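Local coordinates for protein putative polyketide synthase (Brevibacillus brevis, PDB 6HP2) that forms the O-methyltransferase domain of a polyketide synthase multienzyme, binds S-adenosyl-L-homocysteine, and probably takes part in synthesis of the antibiotic bacillaene, at residues 76-81 with 332-337; 42-47 with 82-87. All blocks are in the same frame, centred on the assembly; numbering follows the deposited sequence.

Contact 1: residues 76-81 with 332-337; sequences VREKQV and PKQQTR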
# COMPACT_ATOMS: atom_id res chain seq x y z
N VAL A 76 14.24 1.88 8.91
CA VAL A 76 13.19 2.17 7.94
C VAL A 76 12.36 0.93 7.72
O VAL A 76 11.12 0.97 7.75
CB VAL A 76 13.79 2.69 6.62
CG1 VAL A 76 12.72 2.83 5.57
CG2 VAL A 76 14.46 4.07 6.90
N ARG A 77 13.04 -0.20 7.57
CA ARG A 77 12.34 -1.45 7.31
C ARG A 77 11.38 -1.79 8.44
O ARG A 77 10.27 -2.29 8.20
CB ARG A 77 13.34 -2.56 7.13
CG ARG A 77 12.69 -3.85 6.58
CD ARG A 77 13.75 -4.95 6.43
NE ARG A 77 13.33 -6.02 5.53
CZ ARG A 77 12.47 -6.99 5.84
NH1 ARG A 77 11.91 -7.03 7.05
NH2 ARG A 77 12.15 -7.91 4.95
N GLU A 78 11.80 -1.59 9.68
CA GLU A 78 10.92 -1.84 10.81
C GLU A 78 9.64 -1.01 10.74
O GLU A 78 8.59 -1.47 11.18
CB GLU A 78 11.66 -1.55 12.14
CG GLU A 78 12.79 -2.52 12.44
CD GLU A 78 13.53 -2.17 13.73
OE1 GLU A 78 13.36 -1.04 14.23
OE2 GLU A 78 14.29 -3.02 14.23
N LYS A 79 9.73 0.25 10.29
CA LYS A 79 8.54 1.07 10.17
C LYS A 79 7.69 0.64 9.00
O LYS A 79 6.46 0.74 9.06
CB LYS A 79 8.95 2.55 10.06
CG LYS A 79 9.79 3.00 11.31
CD LYS A 79 8.89 2.86 12.55
CE LYS A 79 9.49 3.58 13.76
NZ LYS A 79 10.45 2.74 14.51
N GLN A 80 8.31 0.17 7.94
CA GLN A 80 7.55 -0.42 6.83
C GLN A 80 6.79 -1.65 7.29
O GLN A 80 5.64 -1.86 6.89
CB GLN A 80 8.51 -0.78 5.69
CG GLN A 80 9.05 0.49 5.02
CD GLN A 80 10.03 0.20 3.97
OE1 GLN A 80 10.96 -0.58 4.19
NE2 GLN A 80 9.83 0.79 2.80
N VAL A 81 7.43 -2.48 8.11
CA VAL A 81 6.74 -3.62 8.66
C VAL A 81 5.61 -3.15 9.60
O VAL A 81 4.53 -3.72 9.61
CB VAL A 81 7.74 -4.52 9.39
CG1 VAL A 81 6.99 -5.55 10.22
CG2 VAL A 81 8.72 -5.21 8.35
N PRO A 332 2.94 -8.57 8.94
CA PRO A 332 4.12 -9.44 8.89
C PRO A 332 4.71 -9.58 10.27
O PRO A 332 4.16 -9.00 11.19
CB PRO A 332 5.10 -8.70 7.96
CG PRO A 332 4.39 -7.47 7.45
CD PRO A 332 3.21 -7.22 8.38
N LYS A 333 5.80 -10.31 10.40
CA LYS A 333 6.62 -10.36 11.61
C LYS A 333 7.86 -9.49 11.42
O LYS A 333 8.36 -9.33 10.30
CB LYS A 333 7.04 -11.80 11.93
CG LYS A 333 5.90 -12.81 11.92
CD LYS A 333 4.85 -12.52 12.99
CE LYS A 333 3.68 -13.51 12.92
NZ LYS A 333 2.79 -13.55 14.14
N GLN A 334 8.35 -8.91 12.51
CA GLN A 334 9.59 -8.14 12.44
C GLN A 334 10.78 -9.08 12.39
O GLN A 334 10.75 -10.15 13.00
CB GLN A 334 9.71 -7.21 13.65
CG GLN A 334 8.69 -6.09 13.66
CD GLN A 334 9.12 -4.91 12.79
OE1 GLN A 334 10.12 -4.97 12.03
NE2 GLN A 334 8.36 -3.85 12.85
N GLN A 335 11.80 -8.69 11.64
CA GLN A 335 13.04 -9.46 11.57
C GLN A 335 13.80 -9.35 12.88
O GLN A 335 13.77 -8.32 13.56
CB GLN A 335 13.90 -8.97 10.40
CG GLN A 335 15.10 -9.83 10.10
CD GLN A 335 15.82 -9.41 8.83
OE1 GLN A 335 15.40 -8.47 8.14
NE2 GLN A 335 16.91 -10.11 8.50
N THR A 336 14.48 -10.44 13.25
CA THR A 336 15.22 -10.50 14.51
C THR A 336 16.57 -11.14 14.27
O THR A 336 16.74 -11.95 13.35
CB THR A 336 14.45 -11.30 15.58
OG1 THR A 336 13.06 -10.97 15.51
CG2 THR A 336 14.98 -10.99 16.97
N ARG A 337 17.54 -10.77 15.11
CA ARG A 337 18.91 -11.29 14.99
C ARG A 337 19.05 -12.60 15.74
O ARG A 337 18.54 -12.74 16.85
CB ARG A 337 19.92 -10.27 15.54
CG ARG A 337 19.97 -8.99 14.76
CD ARG A 337 21.11 -8.10 15.24
NE ARG A 337 21.25 -6.94 14.38
CZ ARG A 337 21.99 -5.86 14.67
NH1 ARG A 337 22.64 -5.78 15.81
NH2 ARG A 337 22.03 -4.85 13.84
O HOH W 1 12.20 -5.94 9.84
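Gln334 and Pro332 lie against Glu78 and Val81 in a partly buried contact between the C-terminal loop after helix 316-326 and helix 70-88 of the Rossmann-like methyltransferase domain. Gln334 suits its place because it carries an amide on a chain long enough to reach the helix backbone. A bend at chi2 (-82°) turns that amide back toward the helix. NE2 of Gln334 then donates to Glu78 O over 2.9 Å, nearly straight, in the carbonyl plane and on a lone pair. Val81, branched and apolar, brings CG1 within 3.4 Å of Gln334 CD while the two side chains run past each other in opposite directions. The same methyl group is 4.3 Å from CG of Pro332, whose stiff ring follows a cis peptide bond. Farther out, the Arg77 guanidinium gives NH2 to Glu42 O, and OE1 of the poorly ordered Gln335 lies over one face of the Arg77 guanidinium. In the guanidinium plane, a water accepts from Arg77 NH1 at 3.0 Å and donates to Gln334 OE1 at 3.2 Å, tying both ends of the amide to the helix.

Contact 2: residues 42-47 with 82-87; sequences EDYLTV and EMRQVL. With SAH (S-adenosyl-L-homocysteine), chain B.
Tyr44 and Arg84 keep their CA atoms 10.3 Å apart, and Val47 and Met83 keep theirs at 9.7 Å, so no backbone atoms of the irregular segment 42-47 and of helical 82-87 meet; side chains, chiefly those of the helix, bridge the gap. Arg84 carries most of the contact. Its chain is extended from CG to NE, and its CD comes 3.6 Å from Tyr44 CE1 as the two side chains cross at a slant. The CD1 side of the ring lies over one face of the guanidinium, the planes 35° apart; the spacing is modelled too short to trust, so no stack is inferred. A tyrosine suits this position, since its OH is hydrogen-bonded to Gln112 while the ring lies beside the arginine. Arg84 NE forms a salt bridge with Asp109, and at the guanidinium edge NH1 makes a weak but straight bond (3.4 Å, 171°) to Thr46 OG1.

With chi1 at 60°, Thr46 places this hydroxyl between its own backbone N and carbonyl carbon, where OG1 donates to Val47 O over 3.2 Å. The same carbonyl oxygen lies 3.3 Å from the Met83 methyl CE, carried there by a side chain bent at chi3. The other branch of Thr46 turns to the ligand, CG2 lying 3.3 Å from OXT of S-adenosyl-L-homocysteine. Leu45 N donates to the ligand's O atom in an almost straight 2.9 Å bond. Arg84 NH2 faces OXT too, though that spacing is too short to be reliable; its positive charge probably helps to balance the carboxylate. Backbone N-H, threonine methyl and arginine thus gather at the carboxylate end of the S-adenosyl-L-homocysteine pocket, where an N-terminal loop and helix complete a site built on the Rossmann-like methyltransferase fold.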
# COMPACT_ATOMS: atom_id res chain seq x y z
N GLU A 42 13.16 -8.95 -0.33
CA GLU A 42 12.89 -8.75 1.09
C GLU A 42 12.74 -7.25 1.40
O GLU A 42 12.98 -6.81 2.52
CB GLU A 42 14.00 -9.37 1.94
CG GLU A 42 15.39 -8.80 1.70
CD GLU A 42 15.97 -9.18 0.35
OE1 GLU A 42 15.67 -10.29 -0.14
OE2 GLU A 42 16.71 -8.35 -0.23
N ASP A 43 12.29 -6.48 0.40
CA ASP A 43 12.21 -5.06 0.53
C ASP A 43 10.87 -4.55 -0.02
O ASP A 43 10.09 -5.21 -0.73
CB ASP A 43 13.40 -4.34 -0.16
CG ASP A 43 13.48 -4.60 -1.63
OD1 ASP A 43 13.31 -5.76 -2.04
OD2 ASP A 43 13.74 -3.64 -2.38
N TYR A 44 10.60 -3.37 0.41
CA TYR A 44 9.33 -2.69 0.22
C TYR A 44 9.60 -1.40 -0.53
O TYR A 44 10.57 -0.72 -0.23
CB TYR A 44 8.67 -2.38 1.55
CG TYR A 44 8.42 -3.62 2.40
CD1 TYR A 44 7.40 -4.53 2.09
CD2 TYR A 44 9.16 -3.82 3.56
CE1 TYR A 44 7.18 -5.65 2.90
CE2 TYR A 44 8.96 -4.90 4.36
CZ TYR A 44 7.97 -5.82 4.04
OH TYR A 44 7.77 -6.90 4.84
N LEU A 45 8.74 -1.08 -1.50
CA LEU A 45 8.89 0.12 -2.33
C LEU A 45 7.93 1.23 -1.90
O LEU A 45 7.37 1.93 -2.74
CB LEU A 45 8.67 -0.23 -3.79
CG LEU A 45 9.49 -1.44 -4.33
CD1 LEU A 45 9.14 -1.68 -5.78
CD2 LEU A 45 10.95 -1.19 -4.11
N THR A 46 7.76 1.43 -0.61
CA THR A 46 6.82 2.43 -0.09
C THR A 46 7.50 3.33 0.94
O THR A 46 8.55 2.99 1.50
CB THR A 46 5.64 1.73 0.59
OG1 THR A 46 6.16 0.93 1.67
CG2 THR A 46 4.92 0.79 -0.40
N VAL A 47 6.88 4.46 1.23
CA VAL A 47 7.30 5.28 2.35
C VAL A 47 6.83 4.59 3.62
O VAL A 47 6.27 3.48 3.57
CB VAL A 47 6.74 6.71 2.19
CG1 VAL A 47 7.33 7.32 0.93
CG2 VAL A 47 5.20 6.65 2.11
N GLU A 82 5.90 -2.19 10.46
CA GLU A 82 4.90 -1.76 11.44
C GLU A 82 3.63 -1.31 10.73
O GLU A 82 2.52 -1.66 11.12
CB GLU A 82 5.48 -0.63 12.27
CG GLU A 82 4.43 0.00 13.26
CD GLU A 82 4.91 1.36 13.77
OE1 GLU A 82 5.65 1.32 14.77
OE2 GLU A 82 4.58 2.43 13.16
N MET A 83 3.78 -0.49 9.69
CA MET A 83 2.62 0.01 8.96
C MET A 83 1.80 -1.11 8.36
O MET A 83 0.57 -1.10 8.40
CB MET A 83 3.06 0.96 7.86
CG MET A 83 1.88 1.53 7.07
SD MET A 83 2.40 2.89 5.94
CE MET A 83 3.49 2.10 4.80
N ARG A 84 2.45 -2.07 7.74
CA ARG A 84 1.74 -3.24 7.21
C ARG A 84 1.06 -4.03 8.32
O ARG A 84 -0.03 -4.57 8.11
CB ARG A 84 2.74 -4.11 6.43
CG ARG A 84 3.07 -3.52 5.08
CD ARG A 84 4.23 -4.30 4.43
NE ARG A 84 4.30 -4.03 2.99
CZ ARG A 84 4.79 -2.91 2.46
NH1 ARG A 84 5.23 -1.91 3.25
NH2 ARG A 84 4.81 -2.80 1.16
N GLN A 85 1.68 -4.11 9.51
CA GLN A 85 1.02 -4.80 10.60
C GLN A 85 -0.29 -4.12 10.96
O GLN A 85 -1.30 -4.79 11.24
CB GLN A 85 1.90 -4.87 11.86
CG GLN A 85 3.16 -5.77 11.68
CD GLN A 85 4.06 -5.71 12.87
OE1 GLN A 85 4.09 -4.70 13.57
NE2 GLN A 85 4.82 -6.78 13.12
N VAL A 86 -0.30 -2.79 10.97
CA VAL A 86 -1.55 -2.08 11.25
C VAL A 86 -2.55 -2.36 10.14
O VAL A 86 -3.72 -2.54 10.39
CB VAL A 86 -1.31 -0.57 11.43
CG1 VAL A 86 -2.67 0.21 11.66
CG2 VAL A 86 -0.41 -0.33 12.70
N LEU A 87 -2.09 -2.44 8.91
CA LEU A 87 -3.04 -2.68 7.82
C LEU A 87 -3.69 -4.05 7.95
O LEU A 87 -4.89 -4.20 7.69
CB LEU A 87 -2.30 -2.60 6.45
CG LEU A 87 -3.14 -2.83 5.18
CD1 LEU A 87 -4.09 -1.68 4.98
CD2 LEU A 87 -2.17 -2.98 3.98
N SAH B . 3.08 -3.10 -3.14
CA SAH B . 4.52 -3.15 -3.33
CB SAH B . 4.99 -2.27 -4.48
CG SAH B . 4.42 -0.86 -4.49
SD SAH B . 5.21 0.14 -5.79
C SAH B . 5.17 -2.74 -2.02
O SAH B . 6.39 -2.73 -1.91
OXT SAH B . 4.46 -2.44 -1.07
C5' SAH B . 3.85 0.13 -6.97
C4' SAH B . 3.64 -1.25 -7.60
O4' SAH B . 2.44 -1.20 -8.41
C3' SAH B . 4.77 -1.59 -8.62
O3' SAH B . 5.07 -2.98 -8.38
C2' SAH B . 4.17 -1.40 -10.01
O2' SAH B . 4.69 -2.22 -11.01
C1' SAH B . 2.69 -1.73 -9.71
N9 SAH B . 1.71 -1.21 -10.66
C8 SAH B . 1.49 0.08 -11.04
N7 SAH B . 0.53 0.05 -11.97
C5 SAH B . 0.10 -1.23 -12.13
C6 SAH B . -0.85 -1.83 -12.94
N6 SAH B . -1.66 -1.17 -13.77
N1 SAH B . -1.05 -3.18 -12.84
C2 SAH B . -0.24 -3.95 -12.02
N3 SAH B . 0.71 -3.35 -11.25
C4 SAH B . 0.91 -2.03 -11.34

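In the fold
Both contacts use helix 70-88 on successive turns, with their centres 8 Å apart. Contact 2 is buried near the middle of the chain and belongs to the ligand pocket, so its chemistry centres on an arginine and the ligand's carboxylate. Contact 1 is nearer the surface, where the C-terminal tail is held by an amide, a water and a few apolar atoms. They also meet directly: Gln80 NE2 probably bonds to Thr46 O (2.9 Å), and Pro332 CD packs on Arg84 CB at 3.7 Å. The helix therefore receives both the first and the last modelled parts of the chain, on different flanks, and the tail residue Pro332 backs a ligand-binding arginine.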